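Local coordinates for beta-xylanase (Caldicellulosiruptor kristjanssonii, PDB 7NWN), which probably binds plant cell-wall polysaccharide through this family 9 carbohydrate-binding module, part of a multimodular hyperthermostable xylanase-glucuronoyl esterase, at residues A[34-38]-A[39-43]. Sequence-based numbering, arbitrary orientation.
With CA (calcium ion), chain R.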
loop_
_atom_site.group_PDB
_atom_site.type_symbol
_atom_site.label_atom_id
_atom_site.label_comp_id
_atom_site.label_asym_id
_atom_site.label_seq_id
_atom_site.Cartn_x
_atom_site.Cartn_y
_atom_site.Cartn_z
ATOM N N GLY A 34 -1.371 -7.610 11.462
ATOM C CA GLY A 34 -2.650 -7.894 10.834
ATOM C C GLY A 34 -3.844 -7.391 11.656
ATOM O O GLY A 34 -4.994 -7.585 11.249
ATOM N N GLU A 35 -3.572 -6.766 12.813
ATOM C CA GLU A 35 -4.642 -6.242 13.686
ATOM C C GLU A 35 -4.627 -4.709 13.589
ATOM O O GLU A 35 -3.571 -4.094 13.358
ATOM C CB GLU A 35 -4.388 -6.665 15.148
ATOM C CG GLU A 35 -4.331 -8.188 15.363
ATOM C CD GLU A 35 -5.685 -8.919 15.171
ATOM O OE1 GLU A 35 -6.754 -8.291 15.323
ATOM O OE2 GLU A 35 -5.669 -10.085 14.708
ATOM N N VAL A 36 -5.791 -4.099 13.810
ATOM C CA VAL A 36 -5.985 -2.672 13.628
ATOM C C VAL A 36 -5.626 -2.011 14.944
ATOM O O VAL A 36 -6.441 -1.977 15.871
ATOM C CB VAL A 36 -7.443 -2.328 13.255
ATOM C CG1 VAL A 36 -7.629 -0.820 13.042
ATOM C CG2 VAL A 36 -7.909 -3.128 12.035
ATOM N N ASP A 37 -4.406 -1.491 15.003
ATOM C CA ASP A 37 -3.941 -0.693 16.144
ATOM C C ASP A 37 -4.945 0.434 16.402
ATOM O O ASP A 37 -5.473 1.018 15.442
ATOM C CB ASP A 37 -2.652 0.088 15.801
ATOM C CG ASP A 37 -1.509 -0.807 15.337
ATOM O OD1 ASP A 37 -1.722 -1.583 14.400
ATOM O OD2 ASP A 37 -0.407 -0.723 15.922
ATOM N N ASP A 38 -5.123 0.773 17.689
ATOM C CA ASP A 38 -5.876 1.942 18.126
ATOM C C ASP A 38 -5.478 3.178 17.289
ATOM O O ASP A 38 -6.334 3.906 16.773
ATOM C CB ASP A 38 -5.589 2.171 19.632
ATOM C CG ASP A 38 -5.969 3.571 20.126
ATOM O OD1 ASP A 38 -7.075 3.996 19.829
ATOM O OD2 ASP A 38 -5.114 4.256 20.800
ATOM N N ILE A 39 -4.182 3.382 17.054
ATOM C CA ILE A 39 -3.753 4.596 16.356
ATOM C C ILE A 39 -4.224 4.663 14.894
ATOM O O ILE A 39 -4.306 5.777 14.354
ATOM C CB ILE A 39 -2.243 4.823 16.426
ATOM C CG1 ILE A 39 -1.421 3.720 15.734
ATOM C CG2 ILE A 39 -1.796 5.111 17.880
ATOM C CD1 ILE A 39 0.086 4.079 15.670
ATOM N N TRP A 40 -4.514 3.510 14.257
ATOM C CA TRP A 40 -5.011 3.561 12.892
ATOM C C TRP A 40 -6.393 4.213 12.864
ATOM O O TRP A 40 -6.758 4.798 11.844
ATOM C CB TRP A 40 -5.148 2.166 12.235
ATOM C CG TRP A 40 -3.886 1.563 11.696
ATOM C CD1 TRP A 40 -3.322 0.410 12.152
ATOM C CD2 TRP A 40 -3.072 2.022 10.596
ATOM N NE1 TRP A 40 -2.216 0.091 11.414
ATOM C CE2 TRP A 40 -2.044 1.059 10.442
ATOM C CE3 TRP A 40 -3.154 3.097 9.689
ATOM C CZ2 TRP A 40 -1.094 1.145 9.424
ATOM C CZ3 TRP A 40 -2.189 3.212 8.705
ATOM C CH2 TRP A 40 -1.175 2.259 8.595
ATOM N N ASN A 41 -7.166 4.079 13.947
ATOM C CA ASN A 41 -8.503 4.689 14.014
ATOM C C ASN A 41 -8.466 6.222 13.984
ATOM O O ASN A 41 -9.484 6.836 13.702
ATOM C CB ASN A 41 -9.367 4.139 15.170
ATOM C CG ASN A 41 -9.473 2.629 15.099
ATOM O OD1 ASN A 41 -9.651 2.068 14.027
ATOM N ND2 ASN A 41 -9.361 1.938 16.214
ATOM N N ASN A 42 -7.302 6.841 14.186
ATOM C CA ASN A 42 -7.156 8.294 14.159
ATOM C C ASN A 42 -6.851 8.846 12.759
ATOM O O ASN A 42 -6.647 10.049 12.635
ATOM C CB ASN A 42 -6.080 8.808 15.133
ATOM C CG ASN A 42 -6.664 9.918 15.993
ATOM O OD1 ASN A 42 -7.715 9.705 16.583
ATOM N ND2 ASN A 42 -6.095 11.126 15.997
ATOM N N VAL A 43 -6.730 7.985 11.727
ATOM C CA VAL A 43 -6.486 8.462 10.368
ATOM C C VAL A 43 -7.619 7.940 9.481
ATOM O O VAL A 43 -8.354 7.018 9.853
ATOM C CB VAL A 43 -5.099 8.080 9.834
ATOM C CG1 VAL A 43 -3.984 8.369 10.832
ATOM C CG2 VAL A 43 -5.048 6.637 9.424
HETATM CA CA CA R . -1.339 -3.731 13.664
HETATM O O HOH W 1 -8.847 -0.888 16.318
HETATM O O HOH W 2 -9.206 3.190 19.051
HETATM O O HOH W 3 -1.737 -4.034 16.062
#
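Asp37 and Trp40 meet where an extended run, Glu35 to Asp37, bends into a short helical turn. Trp40 N donates to Asp37 O (2.9 Å, N-H...O 141°) and Asn41 N to Asp38 O at 3.0 Å. Asn42 N and Val43 N repeat this spacing on Ile39 O and Trp40 O, giving a run of i to i+3 bonds.

The carboxylate of Asp37 lies at the pyrrole edge of the indole, OD1 3.4 Å from Trp40 CD1, with the carboxylate and ring planes 82° apart. With CG beside its own backbone N (chi1 -57°), Asp37 directs OD1 to a calcium ion 2.3 Å away; Glu35 O binds the same ion at 2.3 Å, and a water adds a further ligand. Trp40 NE1 hydrogen-bonds Glu147 OE2, so a carboxylate that also binds the calcium helps fix the indole against Met64, Tyr71 and Leu73. Val36 CG1 packs 4.0 Å from Trp40 CB and close to Asn41 OD1, its side chain crossing that of Trp40 at about a right angle. The Asn41 amide is tied back through a water: its ND2 donates to one that donates to Val36 O. Ile39 CG1 rests on Asp37 CB at 3.8 Å.

Val31, Asp33 and Glu147 complete the calcium site with Glu35 and Asp37. The arrangement is that of a calcium-binding loop running into a short helical turn; here the calcium and the Trp40 NE1 bond link the loop between strands 22-25 and 50-51, through Glu147, to strand 143-151 in the four-stranded antiparallel sheet of a beta-sandwich carbohydrate-binding module.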